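Putative acyl-[acyl-carrier-protein] desaturase DesA2 (Mycobacterium tuberculosis, PDB 1ZA0) may act as an iron-dependent acyl-ACP desaturase in mycobacterial fatty acid biosynthesis, from a ferritin-like helical bundle that would hold a di-iron centre. Local coordinates at residues 38-44 with 116-122; 252-258 with 270-274; 25-31 with 99-103. All blocks are in the same frame, centred on the assembly; numbering follows the deposited sequence.

Interaction 1 of 3, residues 38-44 with 116-122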
loop_
_atom_site.group_PDB
_atom_site.type_symbol
_atom_site.label_atom_id
_atom_site.label_comp_id
_atom_site.label_asym_id
_atom_site.label_seq_id
_atom_site.Cartn_x
_atom_site.Cartn_y
_atom_site.Cartn_z
ATOM N N VAL A 38 -16.192 -3.773 -9.841
ATOM C CA VAL A 38 -15.789 -4.338 -11.159
ATOM C C VAL A 38 -16.975 -4.318 -12.135
ATOM O O VAL A 38 -17.970 -4.926 -11.866
ATOM C CB VAL A 38 -15.252 -5.800 -11.003
ATOM C CG1 VAL A 38 -14.841 -6.380 -12.336
ATOM C CG2 VAL A 38 -14.047 -5.793 -10.050
ATOM N N PRO A 39 -16.864 -3.596 -13.256
ATOM C CA PRO A 39 -17.983 -3.478 -14.197
ATOM C C PRO A 39 -18.020 -4.666 -15.129
ATOM O O PRO A 39 -17.614 -4.574 -16.291
ATOM C CB PRO A 39 -17.650 -2.181 -14.990
ATOM C CG PRO A 39 -16.150 -2.155 -14.998
ATOM C CD PRO A 39 -15.718 -2.783 -13.676
ATOM N N PHE A 40 -18.469 -5.751 -14.593
ATOM C CA PHE A 40 -18.504 -7.031 -15.270
ATOM C C PHE A 40 -19.254 -6.954 -16.587
ATOM O O PHE A 40 -18.856 -7.645 -17.515
ATOM C CB PHE A 40 -19.143 -8.102 -14.364
ATOM C CG PHE A 40 -18.244 -8.543 -13.235
ATOM C CD1 PHE A 40 -17.112 -9.309 -13.500
ATOM C CD2 PHE A 40 -18.536 -8.179 -11.924
ATOM C CE1 PHE A 40 -16.278 -9.711 -12.457
ATOM C CE2 PHE A 40 -17.709 -8.530 -10.859
ATOM C CZ PHE A 40 -16.564 -9.308 -11.119
ATOM N N ASP A 41 -20.296 -6.090 -16.681
ATOM C CA ASP A 41 -21.076 -5.900 -17.925
ATOM C C ASP A 41 -20.184 -5.621 -19.113
ATOM O O ASP A 41 -20.551 -5.960 -20.204
ATOM C CB ASP A 41 -21.966 -4.631 -17.852
ATOM C CG ASP A 41 -23.226 -4.825 -17.060
ATOM O OD1 ASP A 41 -23.534 -5.937 -16.568
ATOM O OD2 ASP A 41 -23.969 -3.854 -16.831
ATOM N N GLN A 42 -19.056 -4.935 -18.918
ATOM C CA GLN A 42 -18.111 -4.605 -20.012
ATOM C C GLN A 42 -17.164 -5.755 -20.401
ATOM O O GLN A 42 -16.430 -5.653 -21.356
ATOM C CB GLN A 42 -17.172 -3.493 -19.588
ATOM C CG GLN A 42 -17.875 -2.213 -19.422
ATOM C CD GLN A 42 -16.964 -1.118 -18.933
ATOM O OE1 GLN A 42 -15.727 -1.127 -19.200
ATOM N NE2 GLN A 42 -17.583 -0.125 -18.244
ATOM N N GLY A 43 -17.132 -6.805 -19.590
ATOM C CA GLY A 43 -16.228 -7.893 -19.833
ATOM C C GLY A 43 -16.493 -8.597 -21.145
ATOM O O GLY A 43 -17.627 -8.714 -21.613
ATOM N N GLU A 44 -15.423 -9.111 -21.736
ATOM C CA GLU A 44 -15.619 -9.972 -22.893
ATOM C C GLU A 44 -14.621 -11.124 -22.993
ATOM O O GLU A 44 -13.475 -11.054 -22.503
ATOM C CB GLU A 44 -15.667 -9.141 -24.172
ATOM C CG GLU A 44 -14.469 -8.282 -24.434
ATOM C CD GLU A 44 -14.659 -7.394 -25.705
ATOM O OE1 GLU A 44 -14.434 -7.935 -26.820
ATOM O OE2 GLU A 44 -15.057 -6.177 -25.563
ATOM N N GLU A 116 -9.245 -7.849 -11.079
ATOM C CA GLU A 116 -10.548 -8.017 -11.708
ATOM C C GLU A 116 -10.995 -6.786 -12.499
ATOM O O GLU A 116 -11.486 -6.911 -13.645
ATOM C CB GLU A 116 -11.608 -8.472 -10.722
ATOM C CG GLU A 116 -11.329 -9.906 -10.292
ATOM C CD GLU A 116 -12.326 -10.500 -9.294
ATOM O OE1 GLU A 116 -13.314 -9.829 -8.950
ATOM O OE2 GLU A 116 -12.044 -11.641 -8.842
ATOM N N TYR A 117 -10.782 -5.607 -11.946
ATOM C CA TYR A 117 -11.088 -4.404 -12.681
ATOM C C TYR A 117 -10.275 -4.441 -13.973
ATOM O O TYR A 117 -10.787 -4.197 -15.074
ATOM C CB TYR A 117 -10.741 -3.146 -11.883
ATOM C CG TYR A 117 -11.007 -1.876 -12.651
ATOM C CD1 TYR A 117 -12.159 -1.148 -12.458
ATOM C CD2 TYR A 117 -10.057 -1.384 -13.523
ATOM C CE1 TYR A 117 -12.405 0.055 -13.202
ATOM C CE2 TYR A 117 -10.261 -0.253 -14.260
ATOM C CZ TYR A 117 -11.452 0.456 -14.123
ATOM O OH TYR A 117 -11.595 1.644 -14.851
ATOM N N LEU A 118 -8.979 -4.670 -13.862
ATOM C CA LEU A 118 -8.093 -4.523 -14.992
ATOM C C LEU A 118 -8.340 -5.510 -16.168
ATOM O O LEU A 118 -8.179 -5.131 -17.363
ATOM C CB LEU A 118 -6.666 -4.655 -14.536
ATOM C CG LEU A 118 -6.089 -3.457 -13.757
ATOM C CD1 LEU A 118 -4.662 -3.720 -13.278
ATOM C CD2 LEU A 118 -6.186 -2.195 -14.601
ATOM N N VAL A 119 -8.659 -6.754 -15.812
ATOM C CA VAL A 119 -8.878 -7.778 -16.785
ATOM C C VAL A 119 -10.274 -7.611 -17.420
ATOM O O VAL A 119 -10.419 -7.850 -18.592
ATOM C CB VAL A 119 -8.644 -9.213 -16.241
ATOM C CG1 VAL A 119 -9.725 -9.626 -15.315
ATOM C CG2 VAL A 119 -8.549 -10.220 -17.453
ATOM N N VAL A 120 -11.287 -7.186 -16.663
ATOM C CA VAL A 120 -12.614 -7.014 -17.213
ATOM C C VAL A 120 -12.647 -5.828 -18.167
ATOM O O VAL A 120 -13.390 -5.857 -19.158
ATOM C CB VAL A 120 -13.638 -6.836 -16.081
ATOM C CG1 VAL A 120 -14.848 -6.176 -16.508
ATOM C CG2 VAL A 120 -13.880 -8.136 -15.372
ATOM N N THR A 121 -11.935 -4.751 -17.814
ATOM C CA THR A 121 -11.975 -3.538 -18.591
ATOM C C THR A 121 -10.992 -3.532 -19.724
ATOM O O THR A 121 -11.069 -2.603 -20.506
ATOM C CB THR A 121 -11.649 -2.256 -17.743
ATOM O OG1 THR A 121 -10.377 -2.382 -17.131
ATOM C CG2 THR A 121 -12.662 -2.078 -16.614
ATOM N N ARG A 122 -10.047 -4.482 -19.752
ATOM C CA ARG A 122 -8.952 -4.573 -20.730
ATOM C C ARG A 122 -8.030 -3.340 -20.770
ATOM O O ARG A 122 -7.498 -2.973 -21.835
ATOM C CB ARG A 122 -9.541 -4.750 -22.169
ATOM C CG ARG A 122 -10.666 -5.826 -22.361
ATOM C CD ARG A 122 -10.109 -7.117 -22.565
ATOM N NE ARG A 122 -10.978 -8.273 -22.992
ATOM C CZ ARG A 122 -10.885 -8.890 -24.177
ATOM N NH1 ARG A 122 -10.130 -8.417 -25.157
ATOM N NH2 ARG A 122 -11.542 -10.016 -24.376
HETATM O O HOH W 1 -12.579 -8.721 -20.595
#
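Val38 and Tyr117, with CA atoms 4.9 Å apart, open a contact in which the loop 38-44 follows the last turn of helix 95-121, and Gly43 comes within 4.5 Å of Val120, CA to CA, near the other end. Pro39 centres an inverse gamma turn and the 3-10 turn 40-42 follows. Val120 is the hub of the apolar part: its CG2 meets Val38 CG1 at 3.6 Å and also touches Phe40 CD1, while CG1 presses on the carbonyl of Pro39, 3.2 Å from its O. Val38 CG1 also sits over the centre of the Phe40 ring, and CG2 rests on Glu116 CB. Pro39 CG touches Thr121 CG2. Past the helix, Arg122 has positive phi (59°), and its bent side chain carries NH2 to Glu44 O, 2.9 Å away with 168° at the hydrogen. The donor lies well above the carbonyl plane, yet the oxygen is in the guanidinium plane. Glu44 CG covers one guanidinium face, and Glu44 OE1 forms a salt bridge with Arg52. Water 1 accepts from Glu44 N and Arg122 NE. With Gln58 and the carbonyl of Arg52 also accepting, the buried guanidinium is satisfied largely by neutral oxygens, which ties loop to helix end.

Interaction 2 of 3, residues 252-258 with 270-274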
loop_
_atom_site.group_PDB
_atom_site.type_symbol
_atom_site.label_atom_id
_atom_site.label_comp_id
_atom_site.label_asym_id
_atom_site.label_seq_id
_atom_site.Cartn_x
_atom_site.Cartn_y
_atom_site.Cartn_z
ATOM N N GLN A 252 9.110 13.723 1.842
ATOM C CA GLN A 252 8.145 14.377 2.697
ATOM C C GLN A 252 7.419 13.408 3.681
ATOM O O GLN A 252 7.285 13.746 4.857
ATOM C CB GLN A 252 7.080 15.146 1.905
ATOM C CG GLN A 252 6.338 16.230 2.692
ATOM C CD GLN A 252 7.320 17.169 3.441
ATOM O OE1 GLN A 252 8.108 17.839 2.791
ATOM N NE2 GLN A 252 7.293 17.167 4.799
ATOM N N LEU A 253 6.919 12.255 3.221
ATOM C CA LEU A 253 6.109 11.398 4.138
ATOM C C LEU A 253 7.011 10.845 5.254
ATOM O O LEU A 253 6.546 10.644 6.350
ATOM C CB LEU A 253 5.345 10.258 3.440
ATOM C CG LEU A 253 6.101 9.096 2.834
ATOM C CD1 LEU A 253 6.390 8.004 3.870
ATOM C CD2 LEU A 253 5.333 8.503 1.632
ATOM N N ILE A 254 8.281 10.595 4.957
ATOM C CA ILE A 254 9.198 10.149 5.977
ATOM C C ILE A 254 9.347 11.216 7.099
ATOM O O ILE A 254 9.323 10.894 8.260
ATOM C CB ILE A 254 10.565 9.823 5.438
ATOM C CG1 ILE A 254 10.550 8.558 4.599
ATOM C CG2 ILE A 254 11.571 9.572 6.628
ATOM C CD1 ILE A 254 11.782 8.468 3.622
ATOM N N SER A 255 9.575 12.464 6.712
ATOM C CA SER A 255 9.546 13.602 7.636
ATOM C C SER A 255 8.243 13.713 8.425
ATOM O O SER A 255 8.274 13.851 9.627
ATOM C CB SER A 255 9.766 14.897 6.848
ATOM O OG SER A 255 9.823 16.018 7.695
ATOM N N ASP A 256 7.105 13.642 7.759
ATOM C CA ASP A 256 5.821 13.665 8.435
ATOM C C ASP A 256 5.615 12.504 9.425
ATOM O O ASP A 256 4.987 12.692 10.445
ATOM C CB ASP A 256 4.652 13.650 7.458
ATOM C CG ASP A 256 4.670 14.790 6.431
ATOM O OD1 ASP A 256 5.294 15.853 6.664
ATOM O OD2 ASP A 256 4.030 14.659 5.347
ATOM N N ARG A 257 6.085 11.318 9.109
ATOM C CA ARG A 257 5.860 10.182 9.973
ATOM C C ARG A 257 6.714 10.342 11.251
ATOM O O ARG A 257 6.262 10.066 12.355
ATOM C CB ARG A 257 6.196 8.903 9.220
ATOM C CG ARG A 257 6.039 7.633 9.973
ATOM C CD ARG A 257 4.651 7.387 10.363
ATOM N NE ARG A 257 4.395 7.857 11.720
ATOM C CZ ARG A 257 3.210 7.909 12.247
ATOM N NH1 ARG A 257 2.138 7.523 11.543
ATOM N NH2 ARG A 257 3.075 8.298 13.504
ATOM N N ILE A 258 7.929 10.792 11.083
ATOM C CA ILE A 258 8.843 11.026 12.240
ATOM C C ILE A 258 8.232 12.080 13.145
ATOM O O ILE A 258 8.163 11.894 14.356
ATOM C CB ILE A 258 10.223 11.459 11.708
ATOM C CG1 ILE A 258 10.922 10.262 11.110
ATOM C CG2 ILE A 258 11.103 12.096 12.844
ATOM C CD1 ILE A 258 12.089 10.583 10.270
ATOM N N LYS A 270 16.861 14.347 12.817
ATOM C CA LYS A 270 16.570 15.709 12.336
ATOM C C LYS A 270 17.023 15.871 10.875
ATOM O O LYS A 270 16.522 16.726 10.161
ATOM C CB LYS A 270 17.191 16.807 13.277
ATOM N N GLN A 271 17.963 15.045 10.458
ATOM C CA GLN A 271 18.444 15.019 9.069
ATOM C C GLN A 271 17.447 14.460 8.047
ATOM O O GLN A 271 17.640 14.658 6.836
ATOM C CB GLN A 271 19.708 14.179 8.983
ATOM C CG GLN A 271 19.490 12.729 9.326
ATOM C CD GLN A 271 20.704 11.870 9.073
ATOM O OE1 GLN A 271 21.322 11.974 8.020
ATOM N NE2 GLN A 271 21.033 11.004 10.027
ATOM N N PHE A 272 16.400 13.771 8.536
ATOM C CA PHE A 272 15.287 13.291 7.699
ATOM C C PHE A 272 14.061 14.160 7.788
ATOM O O PHE A 272 13.051 13.797 7.207
ATOM C CB PHE A 272 14.893 11.892 8.106
ATOM C CG PHE A 272 16.038 10.948 8.165
ATOM C CD1 PHE A 272 16.653 10.503 6.985
ATOM C CD2 PHE A 272 16.534 10.516 9.386
ATOM C CE1 PHE A 272 17.742 9.617 7.036
ATOM C CE2 PHE A 272 17.602 9.635 9.461
ATOM C CZ PHE A 272 18.215 9.181 8.266
ATOM N N VAL A 273 14.116 15.257 8.557
ATOM C CA VAL A 273 12.976 16.128 8.720
ATOM C C VAL A 273 13.171 17.368 7.875
ATOM O O VAL A 273 14.217 17.987 7.893
ATOM C CB VAL A 273 12.762 16.544 10.186
ATOM C CG1 VAL A 273 11.646 17.552 10.335
ATOM C CG2 VAL A 273 12.488 15.320 11.058
ATOM N N THR A 274 12.127 17.742 7.159
ATOM C CA THR A 274 12.131 18.960 6.379
ATOM C C THR A 274 11.777 20.089 7.343
ATOM O O THR A 274 11.439 21.168 6.913
ATOM C CB THR A 274 11.095 18.847 5.221
ATOM O OG1 THR A 274 9.759 18.898 5.751
ATOM C CG2 THR A 274 11.219 17.473 4.504
#
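Ser255 receives the C-terminal tail of the chain: its OG accepts the backbone N-H of Thr274 at 2.9 Å, with 163° at the hydrogen. The setting is a helical bundle of the ferritin clan, in which the modelled chain, after leaving helix 247-260, folds back so that residues 270-274 lie against that same helix. The backbones come closest where the CA atoms of Ser255 and Val273 stand 4.4 Å apart. This approach is the tight part of the contact. Ser255 CB leans on the carbonyl of Phe272, and its hydroxyl, placed anti to the backbone N (chi1 -177°), reaches over to the tail and lies 3.3 Å from Val273 CA.

At the flanking helix positions the packing is apolar. Ile258 divides its branches between two neighbours, CD1 resting 3.8 Å from Phe272 CB and CG2 touching Val273 CG2. Ile254 CG2 makes a more distant contact with the same Phe272 CB. Although that CB faces the helix, the Phe272 ring leads away from it, and the side chain packs on Ala219 and Ala220 of helix 208-221. Phe272 thus touches both helices.

The side at Thr274 is looser and more exposed: Thr274 is the last modelled residue, and its side chain is held by a longer bond. The partly exposed Gln252 meets it nearly at a right angle. The bend at chi2 of Gln252 (50°) swings the amide over to the tail, where its oxygen lies beside Thr274 CG2 and OG1. The amide nitrogen uses both its N-H groups, each directed near the amide plane: NE2 donates to Asp256 OD1 within the helix at 3.0 Å, and across the contact to Thr274 OG1 at 3.2 Å.

Interaction 3 of 3, residues 25-31 with 99-103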
loop_
_atom_site.group_PDB
_atom_site.type_symbol
_atom_site.label_atom_id
_atom_site.label_comp_id
_atom_site.label_asym_id
_atom_site.label_seq_id
_atom_site.Cartn_x
_atom_site.Cartn_y
_atom_site.Cartn_z
ATOM N N HIS A 25 -10.521 -1.067 15.171
ATOM C CA HIS A 25 -10.570 -1.334 13.701
ATOM C C HIS A 25 -11.914 -2.007 13.364
ATOM O O HIS A 25 -12.711 -1.488 12.597
ATOM C CB HIS A 25 -9.338 -2.139 13.327
ATOM C CG HIS A 25 -9.160 -2.363 11.850
ATOM N ND1 HIS A 25 -8.168 -1.735 11.109
ATOM C CD2 HIS A 25 -9.833 -3.162 10.986
ATOM C CE1 HIS A 25 -8.223 -2.166 9.857
ATOM N NE2 HIS A 25 -9.229 -3.021 9.748
ATOM N N LEU A 26 -12.250 -3.053 14.092
ATOM C CA LEU A 26 -13.595 -3.690 13.973
ATOM C C LEU A 26 -14.807 -2.809 14.194
ATOM O O LEU A 26 -15.786 -2.874 13.418
ATOM C CB LEU A 26 -13.674 -4.922 14.856
ATOM C CG LEU A 26 -12.719 -6.071 14.527
ATOM C CD1 LEU A 26 -12.826 -7.182 15.539
ATOM C CD2 LEU A 26 -12.995 -6.643 13.181
ATOM N N ASP A 27 -14.787 -1.948 15.225
ATOM C CA ASP A 27 -15.978 -1.131 15.558
ATOM C C ASP A 27 -16.188 0.010 14.580
ATOM O O ASP A 27 -17.268 0.541 14.471
ATOM C CB ASP A 27 -15.889 -0.517 16.987
ATOM C CG ASP A 27 -15.926 -1.588 18.144
ATOM O OD1 ASP A 27 -16.169 -2.817 17.943
ATOM O OD2 ASP A 27 -15.659 -1.252 19.329
ATOM N N THR A 28 -15.140 0.413 13.888
ATOM C CA THR A 28 -15.226 1.450 12.850
ATOM C C THR A 28 -15.128 0.895 11.404
ATOM O O THR A 28 -15.029 1.655 10.464
ATOM C CB THR A 28 -14.169 2.539 13.070
ATOM O OG1 THR A 28 -12.840 1.980 13.068
ATOM C CG2 THR A 28 -14.386 3.233 14.537
ATOM N N GLU A 29 -15.159 -0.423 11.256
ATOM C CA GLU A 29 -15.087 -1.048 9.929
ATOM C C GLU A 29 -16.270 -0.596 9.047
ATOM O O GLU A 29 -17.382 -0.298 9.535
ATOM C CB GLU A 29 -15.068 -2.556 10.060
ATOM C CG GLU A 29 -16.386 -3.186 10.451
ATOM C CD GLU A 29 -16.243 -4.651 10.805
ATOM O OE1 GLU A 29 -15.100 -5.208 10.838
ATOM O OE2 GLU A 29 -17.295 -5.277 11.082
ATOM N N ASP A 30 -16.014 -0.496 7.747
ATOM C CA ASP A 30 -17.078 -0.197 6.768
ATOM C C ASP A 30 -16.737 -1.017 5.502
ATOM O O ASP A 30 -16.049 -0.524 4.595
ATOM C CB ASP A 30 -17.068 1.305 6.474
ATOM C CG ASP A 30 -18.172 1.730 5.508
ATOM O OD1 ASP A 30 -19.165 0.991 5.278
ATOM O OD2 ASP A 30 -18.103 2.829 4.918
ATOM N N ILE A 31 -17.211 -2.252 5.507
ATOM C CA ILE A 31 -16.725 -3.368 4.690
ATOM C C ILE A 31 -17.141 -3.152 3.276
ATOM O O ILE A 31 -18.220 -2.759 3.042
ATOM C CB ILE A 31 -17.271 -4.737 5.262
ATOM C CG1 ILE A 31 -16.697 -5.006 6.655
ATOM C CG2 ILE A 31 -16.978 -5.960 4.371
ATOM C CD1 ILE A 31 -15.236 -4.725 6.818
ATOM N N TRP A 99 -5.138 -9.809 14.241
ATOM C CA TRP A 99 -4.777 -8.672 13.380
ATOM C C TRP A 99 -4.104 -9.126 12.100
ATOM O O TRP A 99 -4.541 -8.679 11.023
ATOM C CB TRP A 99 -3.931 -7.641 14.088
ATOM C CG TRP A 99 -3.327 -6.578 13.190
ATOM C CD1 TRP A 99 -1.998 -6.314 13.050
ATOM C CD2 TRP A 99 -3.995 -5.688 12.294
ATOM N NE1 TRP A 99 -1.806 -5.265 12.183
ATOM C CE2 TRP A 99 -2.998 -4.861 11.696
ATOM C CE3 TRP A 99 -5.325 -5.443 11.973
ATOM C CZ2 TRP A 99 -3.290 -3.851 10.759
ATOM C CZ3 TRP A 99 -5.611 -4.399 11.037
ATOM C CH2 TRP A 99 -4.596 -3.665 10.433
ATOM N N LEU A 100 -3.071 -9.978 12.180
ATOM C CA LEU A 100 -2.338 -10.342 10.950
ATOM C C LEU A 100 -3.267 -10.966 9.933
ATOM O O LEU A 100 -3.076 -10.735 8.730
ATOM C CB LEU A 100 -1.074 -11.219 11.128
ATOM N N GLY A 101 -4.247 -11.734 10.412
ATOM C CA GLY A 101 -5.205 -12.438 9.575
ATOM C C GLY A 101 -6.131 -11.425 8.908
ATOM O O GLY A 101 -6.355 -11.514 7.688
ATOM N N ARG A 102 -6.631 -10.477 9.696
ATOM C CA ARG A 102 -7.447 -9.382 9.182
ATOM C C ARG A 102 -6.697 -8.483 8.168
ATOM O O ARG A 102 -7.224 -8.202 7.087
ATOM C CB ARG A 102 -8.072 -8.557 10.295
ATOM C CG ARG A 102 -8.926 -7.359 9.774
ATOM C CD ARG A 102 -10.138 -7.756 8.994
ATOM N NE ARG A 102 -10.977 -6.599 8.796
ATOM C CZ ARG A 102 -12.136 -6.408 9.422
ATOM N NH1 ARG A 102 -12.598 -7.351 10.208
ATOM N NH2 ARG A 102 -12.818 -5.283 9.251
ATOM N N TRP A 103 -5.495 -8.072 8.505
ATOM C CA TRP A 103 -4.666 -7.227 7.657
ATOM C C TRP A 103 -4.411 -7.956 6.346
ATOM O O TRP A 103 -4.604 -7.394 5.276
ATOM C CB TRP A 103 -3.341 -6.843 8.338
ATOM C CG TRP A 103 -2.380 -6.101 7.429
ATOM C CD1 TRP A 103 -2.436 -4.794 7.160
ATOM C CD2 TRP A 103 -1.248 -6.607 6.710
ATOM N NE1 TRP A 103 -1.455 -4.444 6.266
ATOM C CE2 TRP A 103 -0.708 -5.548 5.984
ATOM C CE3 TRP A 103 -0.665 -7.875 6.561
ATOM C CZ2 TRP A 103 0.388 -5.692 5.139
ATOM C CZ3 TRP A 103 0.399 -8.028 5.706
ATOM C CH2 TRP A 103 0.946 -6.933 5.035
#
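His25 faces Trp99 across a wide backbone gap, the CA atoms 9.4 Å apart, where the end of helix 9-27 and the following loop pass beside helix 95-121, so that long side chains must bridge the space. Trp99 turns the CZ3 edge of its six-membered ring to one face of the imidazole in a T-shaped pair, with 5.1 Å between centroids and planes at 68°. CZ3 comes 3.6 Å from His25 CE1, toward the rim of the ring. Arg102 spans the rest of the gap. Its CG is anti to the backbone N (chi1 179°), and the chain then bends at chi2 to bring the guanidinium between Leu26, Glu29 and Ile31. NH2 forms a salt bridge with Glu29 OE1 at 2.8 Å; the oxygen lies in the guanidinium plane and is met on its anti side, 28° out of the carboxylate plane. NH1 adds a weak bond to the same atom. Ile31 CD1 lies 3.5 Å from NH2. Glu106 OE2 hydrogen-bonds His25 NE2 and forms a salt bridge with Arg102 NE, which should restrict the rotation of the imidazole. On the inner side Trp99 stacks with Phe195 and touches His192, a ligand of the bound manganese, whose site probably holds iron in the natural protein. Through Trp99 the contact reaches the second shell of a ferritin-like bundle's metal centre.

Helix 95-121 joins interactions 1 and 3, which use its end and its early turns; their centres lie about 28 Å apart, and the end of helix 9-27 with the loop after it meets helix 95-121 twice, at 25-31 and at 38-44. Between the two on that helix sit Glu107, a ligand of the bound manganese, and His110, a probable iron ligand. Interaction 3 is close to the metal, with the Trp99 side chain about 8 Å from the manganese, whereas the Tyr117 side chain of interaction 1 is about 11 Å from that of His110. Interaction 2 lies away from the annotated sites, its centre about 40 Å from that of interaction 1 and about 28 Å from that of interaction 3.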